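PDB 2EIG: lectin from Lotus tetragonolobus, which probably binds L-fucose-containing sugars, as a seed lectin of the legume family that carries calcium and manganese ions and assembles as a tetramer. Local coordinates for residues T6-D11 with G26-P31; I15-A20 with T40-Y45; F66-S71 with S157-T162; V70-R75 with W151-G156; D80-F85 with V202-T207. One frame throughout, in Å; residues are numbered along the deposited sequence.

Contact 1 of 5, residues T6-D11 with G26-P31; sequences TRFKDD and GRLAMP. With NAG (2-acetamido-2-deoxy-beta-D-glucopyranose), chain E.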
# COMPACT_ATOMS: atom_id res chain seq x y z
N THR A 6 -1.20 -16.68 27.48
CA THR A 6 -0.92 -15.59 28.42
C THR A 6 0.40 -15.94 29.07
O THR A 6 1.13 -15.06 29.53
CB THR A 6 -2.02 -15.48 29.46
OG1 THR A 6 -2.24 -16.79 30.00
CG2 THR A 6 -3.31 -15.02 28.82
N ARG A 7 0.68 -17.24 29.11
CA ARG A 7 2.02 -17.76 29.30
C ARG A 7 2.14 -19.12 28.60
O ARG A 7 1.14 -19.70 28.10
CB ARG A 7 2.39 -17.90 30.78
CG ARG A 7 1.58 -18.91 31.57
CD ARG A 7 2.15 -18.82 33.00
NE ARG A 7 1.69 -19.84 33.94
CZ ARG A 7 2.41 -20.29 34.98
NH1 ARG A 7 3.66 -19.85 35.18
NH2 ARG A 7 1.91 -21.21 35.81
N PHE A 8 3.35 -19.64 28.58
CA PHE A 8 3.55 -20.87 27.85
C PHE A 8 3.59 -22.11 28.71
O PHE A 8 4.34 -22.19 29.68
CB PHE A 8 4.76 -20.76 26.92
CG PHE A 8 4.65 -19.61 25.96
CD1 PHE A 8 5.11 -18.35 26.32
CD2 PHE A 8 4.06 -19.78 24.70
CE1 PHE A 8 5.00 -17.28 25.43
CE2 PHE A 8 3.94 -18.71 23.81
CZ PHE A 8 4.42 -17.47 24.19
N LYS A 9 2.76 -23.06 28.33
CA LYS A 9 2.76 -24.35 29.01
C LYS A 9 3.29 -25.39 28.05
O LYS A 9 3.09 -25.32 26.82
CB LYS A 9 1.37 -24.74 29.50
CG LYS A 9 0.36 -23.62 29.47
CD LYS A 9 -0.84 -23.94 30.33
CE LYS A 9 -0.44 -23.97 31.80
NZ LYS A 9 -0.04 -22.62 32.30
N ASP A 10 3.97 -26.35 28.63
CA ASP A 10 4.54 -27.46 27.91
C ASP A 10 3.43 -28.46 27.49
O ASP A 10 3.37 -29.58 27.99
CB ASP A 10 5.55 -28.11 28.87
CG ASP A 10 6.44 -29.04 28.19
OD1 ASP A 10 6.20 -29.31 26.98
OD2 ASP A 10 7.40 -29.49 28.83
N ASP A 11 2.57 -28.06 26.56
CA ASP A 11 1.26 -28.71 26.44
C ASP A 11 1.01 -29.29 25.05
O ASP A 11 -0.14 -29.58 24.69
CB ASP A 11 0.12 -27.76 26.92
CG ASP A 11 0.02 -26.48 26.08
OD1 ASP A 11 -0.68 -25.52 26.50
OD2 ASP A 11 0.68 -26.44 25.01
N GLY A 26 6.72 -19.91 33.07
CA GLY A 26 5.95 -20.05 31.83
C GLY A 26 6.41 -19.19 30.65
O GLY A 26 5.60 -18.79 29.84
N ARG A 27 7.70 -18.89 30.56
CA ARG A 27 8.14 -18.04 29.45
C ARG A 27 8.78 -18.86 28.33
O ARG A 27 9.25 -19.97 28.56
CB ARG A 27 8.92 -16.80 29.93
CG ARG A 27 10.40 -16.89 30.09
CD ARG A 27 10.80 -15.87 31.18
NE ARG A 27 12.00 -15.07 30.87
CZ ARG A 27 12.38 -13.96 31.53
NH1 ARG A 27 13.48 -13.29 31.16
NH2 ARG A 27 11.65 -13.51 32.56
N LEU A 28 8.71 -18.35 27.10
CA LEU A 28 9.30 -19.03 25.98
C LEU A 28 10.71 -18.49 25.73
O LEU A 28 10.88 -17.35 25.30
CB LEU A 28 8.39 -18.89 24.74
CG LEU A 28 9.02 -19.37 23.42
CD1 LEU A 28 9.57 -20.84 23.47
CD2 LEU A 28 7.95 -19.20 22.33
N ALA A 29 11.72 -19.31 26.01
CA ALA A 29 13.09 -18.84 25.95
C ALA A 29 13.78 -19.32 24.67
O ALA A 29 13.76 -20.50 24.33
CB ALA A 29 13.85 -19.26 27.13
N MET A 30 14.39 -18.36 23.98
CA MET A 30 14.93 -18.65 22.66
C MET A 30 16.20 -17.81 22.57
O MET A 30 16.17 -16.72 22.05
CB MET A 30 13.93 -18.20 21.57
CG MET A 30 12.58 -18.93 21.63
SD MET A 30 11.52 -18.33 20.35
CE MET A 30 12.26 -19.13 18.90
N PRO A 31 17.32 -18.34 23.07
CA PRO A 31 17.41 -19.72 23.57
C PRO A 31 17.21 -19.85 25.08
O PRO A 31 17.23 -18.87 25.83
CB PRO A 31 18.87 -20.08 23.27
CG PRO A 31 19.60 -18.80 23.58
CD PRO A 31 18.60 -17.63 23.21
C1 NAG E . -5.95 -13.67 26.09
C2 NAG E . -6.83 -12.59 25.46
C3 NAG E . -7.42 -11.54 26.44
C4 NAG E . -7.50 -11.95 27.93
C5 NAG E . -6.53 -13.06 28.32
C6 NAG E . -6.97 -13.79 29.59
C7 NAG E . -6.44 -11.67 23.24
C8 NAG E . -5.70 -10.59 22.51
N2 NAG E . -6.01 -11.91 24.48
O3 NAG E . -8.71 -11.15 25.96
O4 NAG E . -7.26 -10.81 28.72
O5 NAG E . -6.51 -14.05 27.32
O6 NAG E . -7.92 -14.79 29.24
O7 NAG E . -7.39 -12.28 22.71

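Contact 2 of 5, residues I15-A20 with T40-Y45; sequences IFQGDA and TSHALY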
# COMPACT_ATOMS: atom_id res chain seq x y z
N ILE A 15 5.67 -26.55 18.68
CA ILE A 15 6.82 -27.35 18.30
C ILE A 15 8.06 -26.53 18.64
O ILE A 15 8.16 -25.35 18.27
CB ILE A 15 6.83 -27.69 16.78
CG1 ILE A 15 5.58 -28.53 16.40
CG2 ILE A 15 8.15 -28.37 16.39
CD1 ILE A 15 5.32 -28.55 14.86
N PHE A 16 8.96 -27.15 19.39
CA PHE A 16 10.21 -26.50 19.73
C PHE A 16 11.34 -27.18 19.01
O PHE A 16 11.40 -28.42 18.98
CB PHE A 16 10.45 -26.61 21.23
CG PHE A 16 9.36 -26.09 22.03
CD1 PHE A 16 9.37 -24.78 22.45
CD2 PHE A 16 8.28 -26.92 22.38
CE1 PHE A 16 8.33 -24.27 23.19
CE2 PHE A 16 7.24 -26.43 23.14
CZ PHE A 16 7.27 -25.10 23.55
N GLN A 17 12.22 -26.38 18.42
CA GLN A 17 13.35 -26.88 17.64
C GLN A 17 14.55 -26.12 18.12
O GLN A 17 14.43 -24.97 18.55
CB GLN A 17 13.17 -26.69 16.14
CG GLN A 17 11.75 -27.10 15.66
CD GLN A 17 11.65 -27.20 14.17
OE1 GLN A 17 10.62 -27.60 13.60
NE2 GLN A 17 12.74 -26.84 13.50
N GLY A 18 15.68 -26.80 18.11
CA GLY A 18 16.93 -26.27 18.59
C GLY A 18 16.85 -25.91 20.07
O GLY A 18 16.36 -26.70 20.91
N ASP A 19 17.30 -24.70 20.36
CA ASP A 19 17.46 -24.21 21.74
C ASP A 19 16.22 -23.58 22.35
O ASP A 19 16.29 -22.99 23.44
CB ASP A 19 18.72 -23.32 21.82
CG ASP A 19 19.97 -24.15 21.52
OD1 ASP A 19 20.65 -23.98 20.50
OD2 ASP A 19 20.20 -25.08 22.27
N ALA A 20 15.08 -23.71 21.68
CA ALA A 20 13.85 -23.16 22.23
C ALA A 20 13.27 -24.08 23.31
O ALA A 20 13.12 -25.26 23.06
CB ALA A 20 12.82 -22.90 21.14
N THR A 40 20.34 -21.61 17.81
CA THR A 40 19.22 -21.35 16.96
C THR A 40 18.05 -22.02 17.62
O THR A 40 18.17 -23.15 18.05
CB THR A 40 19.40 -21.98 15.57
OG1 THR A 40 20.63 -21.49 15.04
CG2 THR A 40 18.21 -21.62 14.65
N SER A 41 16.93 -21.30 17.65
CA SER A 41 15.69 -21.74 18.27
C SER A 41 14.53 -21.38 17.38
O SER A 41 14.41 -20.23 16.93
CB SER A 41 15.48 -20.91 19.57
OG SER A 41 16.56 -21.13 20.46
N HIS A 42 13.64 -22.35 17.20
CA HIS A 42 12.35 -22.20 16.57
C HIS A 42 11.29 -22.60 17.58
O HIS A 42 11.48 -23.55 18.31
CB HIS A 42 12.26 -23.13 15.38
CG HIS A 42 12.86 -22.56 14.15
ND1 HIS A 42 12.46 -22.92 12.89
CD2 HIS A 42 13.75 -21.55 14.00
CE1 HIS A 42 13.13 -22.21 12.00
NE2 HIS A 42 13.92 -21.36 12.65
N ALA A 43 10.20 -21.86 17.63
CA ALA A 43 9.05 -22.25 18.43
C ALA A 43 7.86 -21.94 17.54
O ALA A 43 7.57 -20.76 17.23
CB ALA A 43 8.97 -21.44 19.73
N LEU A 44 7.22 -23.00 17.07
CA LEU A 44 6.15 -22.86 16.08
C LEU A 44 4.85 -23.26 16.71
O LEU A 44 4.80 -24.22 17.48
CB LEU A 44 6.42 -23.77 14.88
CG LEU A 44 7.81 -23.63 14.24
CD1 LEU A 44 7.84 -24.50 13.00
CD2 LEU A 44 8.13 -22.17 13.87
N TYR A 45 3.77 -22.60 16.32
CA TYR A 45 2.47 -23.16 16.58
C TYR A 45 2.44 -24.56 15.93
O TYR A 45 2.89 -24.74 14.79
CB TYR A 45 1.35 -22.26 16.08
CG TYR A 45 -0.02 -22.77 16.41
CD1 TYR A 45 -0.41 -22.99 17.76
CD2 TYR A 45 -0.95 -23.01 15.39
CE1 TYR A 45 -1.68 -23.46 18.05
CE2 TYR A 45 -2.25 -23.48 15.68
CZ TYR A 45 -2.58 -23.71 17.01
OH TYR A 45 -3.83 -24.14 17.32

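Contact 3 of 5, residues F66-S71 with S157-T162; sequences FSFIVS and SLEKAT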
# COMPACT_ATOMS: atom_id res chain seq x y z
N PHE A 66 2.44 -10.37 20.69
CA PHE A 66 3.32 -11.08 21.61
C PHE A 66 4.15 -10.10 22.44
O PHE A 66 4.57 -9.06 21.94
CB PHE A 66 4.21 -12.11 20.90
CG PHE A 66 4.96 -11.58 19.71
CD1 PHE A 66 6.25 -11.06 19.87
CD2 PHE A 66 4.39 -11.61 18.43
CE1 PHE A 66 6.97 -10.59 18.78
CE2 PHE A 66 5.11 -11.13 17.35
CZ PHE A 66 6.37 -10.63 17.51
N SER A 67 4.32 -10.43 23.72
CA SER A 67 5.16 -9.68 24.63
C SER A 67 6.43 -10.44 24.72
O SER A 67 6.40 -11.66 24.86
CB SER A 67 4.56 -9.65 26.05
OG SER A 67 3.54 -8.68 26.05
N PHE A 68 7.53 -9.72 24.73
CA PHE A 68 8.84 -10.34 24.80
C PHE A 68 9.84 -9.36 25.41
O PHE A 68 9.60 -8.15 25.44
CB PHE A 68 9.30 -10.82 23.41
CG PHE A 68 9.68 -9.69 22.49
CD1 PHE A 68 11.03 -9.29 22.38
CD2 PHE A 68 8.70 -9.04 21.74
CE1 PHE A 68 11.39 -8.21 21.54
CE2 PHE A 68 9.05 -7.94 20.85
CZ PHE A 68 10.41 -7.55 20.77
N ILE A 69 10.93 -9.88 25.92
CA ILE A 69 12.02 -9.02 26.32
C ILE A 69 13.32 -9.67 25.77
O ILE A 69 13.48 -10.89 25.83
CB ILE A 69 12.09 -8.87 27.85
CG1 ILE A 69 10.98 -7.94 28.42
CG2 ILE A 69 13.36 -8.31 28.19
CD1 ILE A 69 10.79 -7.77 30.10
N VAL A 70 14.22 -8.84 25.24
CA VAL A 70 15.59 -9.25 24.96
C VAL A 70 16.53 -8.71 26.02
O VAL A 70 16.39 -7.57 26.47
CB VAL A 70 16.06 -8.89 23.49
CG1 VAL A 70 15.04 -9.44 22.48
CG2 VAL A 70 16.24 -7.37 23.30
N SER A 71 17.47 -9.56 26.45
CA SER A 71 18.32 -9.23 27.59
C SER A 71 19.75 -9.50 27.29
O SER A 71 20.09 -10.55 26.71
CB SER A 71 17.90 -10.01 28.83
OG SER A 71 16.59 -9.68 29.14
N SER A 157 13.85 -4.95 28.80
CA SER A 157 12.66 -4.09 28.70
C SER A 157 11.55 -4.79 27.94
O SER A 157 11.78 -5.38 26.91
CB SER A 157 12.96 -2.80 28.00
OG SER A 157 11.82 -1.95 28.05
N LEU A 158 10.33 -4.69 28.46
CA LEU A 158 9.21 -5.39 27.85
C LEU A 158 8.84 -4.69 26.58
O LEU A 158 8.68 -3.47 26.55
CB LEU A 158 8.01 -5.47 28.78
CG LEU A 158 6.76 -6.11 28.17
CD1 LEU A 158 6.92 -7.60 28.32
CD2 LEU A 158 5.48 -5.54 28.89
N GLU A 159 8.74 -5.47 25.52
CA GLU A 159 8.24 -4.98 24.24
C GLU A 159 6.94 -5.69 23.95
O GLU A 159 6.81 -6.87 24.20
CB GLU A 159 9.26 -5.31 23.16
CG GLU A 159 10.66 -4.69 23.40
CD GLU A 159 10.63 -3.21 23.05
OE1 GLU A 159 11.66 -2.52 23.17
OE2 GLU A 159 9.54 -2.77 22.62
N LYS A 160 5.98 -4.97 23.40
CA LYS A 160 4.68 -5.54 23.10
C LYS A 160 4.45 -5.28 21.60
O LYS A 160 4.23 -4.14 21.20
CB LYS A 160 3.61 -4.90 23.98
CG LYS A 160 3.78 -5.18 25.50
CD LYS A 160 2.64 -4.55 26.39
CE LYS A 160 2.58 -3.04 26.22
NZ LYS A 160 1.55 -2.63 25.20
N ALA A 161 4.56 -6.34 20.81
CA ALA A 161 4.46 -6.31 19.35
C ALA A 161 3.06 -6.71 18.98
O ALA A 161 2.52 -7.64 19.56
CB ALA A 161 5.45 -7.30 18.73
N THR A 162 2.50 -6.01 18.01
CA THR A 162 1.29 -6.38 17.31
C THR A 162 1.55 -6.36 15.79
O THR A 162 2.10 -5.41 15.22
CB THR A 162 0.14 -5.41 17.66
OG1 THR A 162 -0.03 -5.39 19.07
CG2 THR A 162 -1.16 -5.77 16.96
O HOH W 1 13.86 -5.81 25.37

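Contact 4 of 5, residues V70-R75 with W151-G156; sequences VSNVQR and WNRVSG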
# COMPACT_ATOMS: atom_id res chain seq x y z
N VAL A 70 14.22 -8.84 25.24
CA VAL A 70 15.59 -9.25 24.96
C VAL A 70 16.53 -8.71 26.02
O VAL A 70 16.39 -7.57 26.47
CB VAL A 70 16.06 -8.89 23.49
CG1 VAL A 70 15.04 -9.44 22.48
CG2 VAL A 70 16.24 -7.37 23.30
N SER A 71 17.47 -9.56 26.45
CA SER A 71 18.32 -9.23 27.59
C SER A 71 19.75 -9.50 27.29
O SER A 71 20.09 -10.55 26.71
CB SER A 71 17.90 -10.01 28.83
OG SER A 71 16.59 -9.68 29.14
N ASN A 72 20.59 -8.56 27.70
CA ASN A 72 22.06 -8.71 27.62
C ASN A 72 22.55 -9.89 28.45
O ASN A 72 21.95 -10.25 29.43
CB ASN A 72 22.76 -7.45 28.14
CG ASN A 72 22.56 -6.25 27.27
OD1 ASN A 72 21.88 -6.33 26.25
ND2 ASN A 72 23.13 -5.11 27.69
N VAL A 73 23.64 -10.51 28.03
CA VAL A 73 24.25 -11.61 28.74
C VAL A 73 25.73 -11.26 28.94
O VAL A 73 26.41 -10.87 27.99
CB VAL A 73 24.26 -12.93 27.91
CG1 VAL A 73 24.85 -14.09 28.75
CG2 VAL A 73 22.89 -13.29 27.41
N GLN A 74 26.24 -11.18 30.16
CA GLN A 74 26.04 -10.05 30.98
C GLN A 74 26.98 -9.04 30.23
O GLN A 74 26.51 -7.99 29.83
CB GLN A 74 26.44 -10.32 32.45
CG GLN A 74 25.29 -10.99 33.31
CD GLN A 74 25.04 -12.51 32.97
OE1 GLN A 74 23.91 -12.91 32.59
NE2 GLN A 74 26.10 -13.37 33.15
N ARG A 75 28.23 -9.38 29.92
CA ARG A 75 29.09 -8.39 29.16
C ARG A 75 29.15 -8.53 27.63
O ARG A 75 29.72 -7.68 26.94
CB ARG A 75 30.53 -8.21 29.78
CG ARG A 75 31.59 -9.25 29.32
CD ARG A 75 30.89 -10.63 29.03
NE ARG A 75 31.75 -11.78 29.16
CZ ARG A 75 31.35 -12.96 29.64
NH1 ARG A 75 32.22 -13.97 29.75
NH2 ARG A 75 30.08 -13.13 30.02
N TRP A 151 15.22 0.55 16.23
CA TRP A 151 14.69 -0.04 17.44
C TRP A 151 15.62 0.33 18.61
O TRP A 151 16.80 0.01 18.59
CB TRP A 151 14.54 -1.57 17.29
CG TRP A 151 14.24 -2.33 18.54
CD1 TRP A 151 13.47 -1.91 19.58
CD2 TRP A 151 14.66 -3.67 18.88
NE1 TRP A 151 13.42 -2.88 20.56
CE2 TRP A 151 14.15 -3.96 20.16
CE3 TRP A 151 15.42 -4.64 18.22
CZ2 TRP A 151 14.34 -5.20 20.79
CZ3 TRP A 151 15.64 -5.84 18.83
CH2 TRP A 151 15.10 -6.12 20.12
N ASN A 152 15.07 1.05 19.58
CA ASN A 152 15.77 1.35 20.82
C ASN A 152 15.85 0.10 21.64
O ASN A 152 15.03 -0.13 22.52
CB ASN A 152 14.99 2.40 21.60
CG ASN A 152 15.73 2.87 22.85
OD1 ASN A 152 16.96 2.99 22.85
ND2 ASN A 152 14.96 3.14 23.94
N ARG A 153 16.82 -0.75 21.38
CA ARG A 153 16.75 -2.03 22.10
C ARG A 153 17.18 -1.74 23.54
O ARG A 153 18.21 -1.11 23.76
CB ARG A 153 17.62 -3.06 21.43
CG ARG A 153 17.87 -4.28 22.24
CD ARG A 153 19.09 -5.00 21.68
NE ARG A 153 19.40 -6.23 22.40
CZ ARG A 153 20.06 -6.28 23.56
NH1 ARG A 153 20.45 -5.18 24.18
NH2 ARG A 153 20.33 -7.44 24.12
N VAL A 154 16.35 -2.16 24.51
CA VAL A 154 16.65 -1.94 25.94
C VAL A 154 16.66 -3.31 26.59
O VAL A 154 15.64 -4.01 26.65
CB VAL A 154 15.62 -0.94 26.67
CG1 VAL A 154 15.88 -0.82 28.19
CG2 VAL A 154 15.62 0.47 26.00
N SER A 155 17.82 -3.67 27.10
CA SER A 155 17.98 -4.94 27.80
C SER A 155 16.97 -5.16 28.92
O SER A 155 16.86 -4.35 29.84
CB SER A 155 19.38 -5.04 28.38
OG SER A 155 19.56 -6.31 28.95
N GLY A 156 16.24 -6.26 28.83
CA GLY A 156 15.26 -6.60 29.87
C GLY A 156 13.97 -5.84 29.78
O GLY A 156 13.05 -6.08 30.58
O HOH W 1 13.86 -5.81 25.37

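Contact 5 of 5, residues D80-F85 with V202-T207; sequences DGVVFF and VGFSAT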
# COMPACT_ATOMS: atom_id res chain seq x y z
N ASP A 80 21.38 -12.43 18.17
CA ASP A 80 21.26 -11.75 16.87
C ASP A 80 19.88 -11.19 16.65
O ASP A 80 19.69 -10.26 15.92
CB ASP A 80 21.61 -12.73 15.75
CG ASP A 80 23.06 -12.64 15.33
OD1 ASP A 80 23.32 -11.74 14.51
OD2 ASP A 80 23.90 -13.45 15.83
N GLY A 81 18.88 -11.82 17.23
CA GLY A 81 17.56 -11.25 17.18
C GLY A 81 16.58 -12.36 17.33
O GLY A 81 16.98 -13.51 17.43
N VAL A 82 15.32 -11.98 17.37
CA VAL A 82 14.21 -12.92 17.36
C VAL A 82 13.23 -12.40 16.29
O VAL A 82 13.04 -11.19 16.11
CB VAL A 82 13.55 -13.08 18.79
CG1 VAL A 82 13.14 -11.71 19.39
CG2 VAL A 82 12.30 -14.05 18.74
N VAL A 83 12.64 -13.33 15.55
CA VAL A 83 11.63 -12.98 14.57
C VAL A 83 10.33 -13.69 14.79
O VAL A 83 10.34 -14.80 15.27
CB VAL A 83 12.16 -13.21 13.13
CG1 VAL A 83 13.64 -12.75 13.07
CG2 VAL A 83 11.99 -14.68 12.67
N PHE A 84 9.23 -13.02 14.47
CA PHE A 84 8.00 -13.67 14.14
C PHE A 84 7.98 -13.96 12.62
O PHE A 84 8.27 -13.09 11.80
CB PHE A 84 6.76 -12.81 14.49
CG PHE A 84 5.47 -13.46 14.04
CD1 PHE A 84 4.89 -14.49 14.79
CD2 PHE A 84 4.89 -13.11 12.82
CE1 PHE A 84 3.73 -15.11 14.36
CE2 PHE A 84 3.74 -13.71 12.38
CZ PHE A 84 3.13 -14.71 13.15
N PHE A 85 7.66 -15.19 12.27
CA PHE A 85 7.71 -15.62 10.89
C PHE A 85 6.64 -16.66 10.48
O PHE A 85 6.15 -17.46 11.29
CB PHE A 85 9.13 -16.09 10.45
CG PHE A 85 9.53 -17.51 10.86
CD1 PHE A 85 9.80 -18.45 9.89
CD2 PHE A 85 9.74 -17.87 12.20
CE1 PHE A 85 10.24 -19.76 10.21
CE2 PHE A 85 10.15 -19.20 12.55
CZ PHE A 85 10.43 -20.13 11.55
N VAL A 202 3.33 -20.66 11.83
CA VAL A 202 3.54 -19.35 12.46
C VAL A 202 4.33 -19.66 13.69
O VAL A 202 4.16 -20.74 14.33
CB VAL A 202 2.22 -18.59 12.78
CG1 VAL A 202 1.51 -18.31 11.48
CG2 VAL A 202 1.28 -19.43 13.75
N GLY A 203 5.19 -18.71 14.02
CA GLY A 203 6.01 -18.84 15.19
C GLY A 203 7.23 -17.95 15.16
O GLY A 203 7.27 -16.88 14.54
N PHE A 204 8.23 -18.38 15.90
CA PHE A 204 9.38 -17.53 16.18
C PHE A 204 10.64 -18.27 15.86
O PHE A 204 10.71 -19.48 16.00
CB PHE A 204 9.40 -17.12 17.65
CG PHE A 204 8.16 -16.43 18.10
CD1 PHE A 204 7.13 -17.17 18.71
CD2 PHE A 204 8.01 -15.04 17.92
CE1 PHE A 204 5.98 -16.52 19.13
CE2 PHE A 204 6.83 -14.39 18.36
CZ PHE A 204 5.82 -15.15 18.97
N SER A 205 11.64 -17.50 15.45
CA SER A 205 12.96 -17.99 15.29
C SER A 205 13.89 -16.99 15.94
O SER A 205 13.69 -15.78 15.85
CB SER A 205 13.29 -18.14 13.80
OG SER A 205 14.62 -18.54 13.67
N ALA A 206 14.93 -17.51 16.58
CA ALA A 206 15.90 -16.66 17.26
C ALA A 206 17.27 -17.29 17.22
O ALA A 206 17.38 -18.49 17.23
CB ALA A 206 15.47 -16.42 18.70
N THR A 207 18.32 -16.48 17.15
CA THR A 207 19.66 -16.99 17.12
C THR A 207 20.54 -16.10 18.00
O THR A 207 20.21 -14.96 18.27
CB THR A 207 20.32 -16.93 15.70
OG1 THR A 207 20.13 -15.61 15.18
CG2 THR A 207 19.74 -17.98 14.78

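Contact 1 of 5, residues T6-D11 with G26-P31
The N-H of F8 reaches the carbonyl oxygen of G26 in a short and nearly straight hydrogen bond, F8 N to G26 O 2.7 Å with 166° at the hydrogen. This bond fastens the loop after strand 2-5 to the turn that enters strand 27-29. On the inner side the packing is tight. F8 CG stands anti to its own carbonyl carbon (chi1 -56°), which turns one ring face to the methylene of L28. L28 CB lies 3.9 Å from the centroid of the F8 ring, a CH-pi contact displaced toward the rim and closest at F8 CD1. W221, I22 and the ring of Y5 also touch the F8 side chain, so its ring is buried among apolar neighbours. The solvent side is looser. The extended R7 chain runs past G26, bringing R7 NH1 no nearer than 3.7 Å to G26 N, with the guanidinium oblique to that nitrogen. G26 has a positive phi, and its bare CA lets the R7 chain pass close by. R27 turns away from 6-11 and pairs with D217. T6 CG2 comes within 3.7 Å of O5 of the N-acetylglucosamine, whose pocket also includes N4 and S222; the sequence N4-Y5-T6 is consistent with an N-linked glycan. The chemistry implies a contact pinned by one backbone bond and one buried ring, with the R7 chain lying along the exposed side.

Contact 2 of 5, residues I15-A20 with T40-Y45
Q17 and H42 sit opposite each other as a hydrogen-bonded antiparallel pair, their CB atoms 3.8 Å apart. Q17 CG turns beside its own backbone N (chi1 -45°), and from there the extended Q17 chain crosses the H42 side chain at a slant. The Q17 amide plane is tilted 28° from the imidazole, with NE2 4.0 Å from H42 ND1. The imidazole leads off in another direction: H42 NE2 hydrogen-bonds to G103 O, and the ring meets F85 edge-to-face. On the same face I15 and L44 pair through their CB atoms; F16 lies on the other face, its CD1 4.3 Å from A43 CB. A type II' turn from Q17 to A20 ends the pairing, and D19 N hydrogen-bonds to T40 O at 2.9 Å. A20 CB then settles 3.7 Å from S41 CB. The two strands run antiparallel at the margin of the seven-stranded sheet, where strand 14-18 is outermost within the chain, as in the curved front sheet of the legume lectin jelly roll.

Contact 3 of 5, residues F66-S71 with S157-T162
The rings of F66 and F68, on a strand of the back sheet of the legume lectin sandwich, each receive a methyl or methylene from the antiparallel partner strand on one face. A161 CB stands over F66, 3.8 Å from the ring centroid, and E159 CB over F68 at 3.7 Å; both are CH-pi contacts offset toward the rim. At its edge F68 meets V70 CG1, lying in the ring plane, and A161 CB. Both phenylalanines place CG between the backbone N and the carbonyl carbon (chi1 51° for F66, 72° for F68), which swings the rings over toward strand 159-166. The two rings face the interior, where F66 meets F204 edge-to-face and F68 approaches F119 of the other sheet. F66 pairs with A161, and F68 with E159, through two backbone hydrogen bonds each. The E159 chain bends at chi2, and E159 OE1 accepts from W151 NE1, which gives the buried carboxylate a polar partner. On the outward face the contact is lighter: S67 OG lies 3.6 Å from K160 CG, and L158 CD1 touches S67 CB. I69 packs by L158, near the point where the strands part. Beside the parting strands a water links V70 N and S157 O: it accepts from V70 N at 3.1 Å and lies 2.6 Å from S157 O.

Contact 4 of 5, residues V70-R75 with W151-G156
V70 begins the contact by pressing CG2 against W151 CH2, 3.6 Å away, while R153 NE approaches the same methyl from another direction at 3.5 Å. The V70 carbonyl accepts from G156 N at 2.7 Å, a single backbone bond between the strand and the loop. S71 mostly turns away, although S71 OG comes 3.4 Å from G156 CA. N72 is gripped twice. Its N-H gives a nearly straight bond to S155 OG at 2.8 Å, and its side-chain OD1 receives both end-on nitrogens of R153, NH1 at 2.8 Å and NH2 at 2.9 Å. Amide and guanidinium planes are 12° apart, and the two bonds to one oxygen probably fix their relative rotation. R153 CB lies over the centre of the W151 ring, and R153 NH2 also forms a salt bridge with E214. The W151 side chain is about 9 Å from both the manganese and calcium ions at its nearest atoms. The loop between strands 147-150 and 159-166 thus folds against the end of strand 61-72 in the legume lectin back sheet, beside strand 214-226.

Contact 5 of 5, residues D80-F85 with V202-T207
F84 and F204 form a non-hydrogen-bonded antiparallel pair at the centre of the curved front sheet of the legume lectin jelly roll, where strands 81-88 and 199-208 lie side by side. From its root, F84 CB passes 4.2 Å from F204 CE2. CD1 then comes 3.4 Å from the carbonyl oxygen of G203 and also touches F204 CE2. CE1 passes G203 N, and CZ at the tip reaches V202 CB at 4.0 Å. With CG anti to the backbone N (chi1 175°), the ring lies alongside V202 and turns its edge to the face of F204. The F84 and F204 rings make a T-shaped pair with centroids 5.9 Å apart and planes at 72°. From the back sheet F62 and F66 cover F84, and W221 and F66 meet F204, forming part of the core between the sheets. On the other face V83 CG2 packs on S205 CB, and F85 sends its CE2 to the same carbon at 3.5 Å. S205 OG turns off to L102 O. At the far end the register slips: D80 and G81 both face T207, a classic beta bulge preceded by a cis peptide bond. The D80 side chain comes within about 4 Å of the calcium ion at its nearest atom, consistent with the sugar-site aspartate of related lectins. Here D80 N bonds to T207 O at 2.8 Å, and T207 N to G81 O at 3.3 Å.

How the contacts relate
The centre of contact 5 is about 3 Å from the centre of the chain, and the others are set around it in one legume lectin sandwich. Contacts 2 and 5 share the seven-stranded sheet: their neighbouring strands 39-50 and 199-208 are joined by S41 with A206 and Y45 with V202, and their centres are 9 Å apart. Contacts 3 and 4 follow one another along strand 61-72 of the other sheet and share V70, S71 and a water. Contact 1 reaches across: M30 packs on S41 and F204, L28 on A43. Along the chain contacts 1 and 2 interleave, as do 3 and 4 with 5, so strands distant in sequence meet in one sandwich, contacts 4 and 5 lying closest to the metal ions.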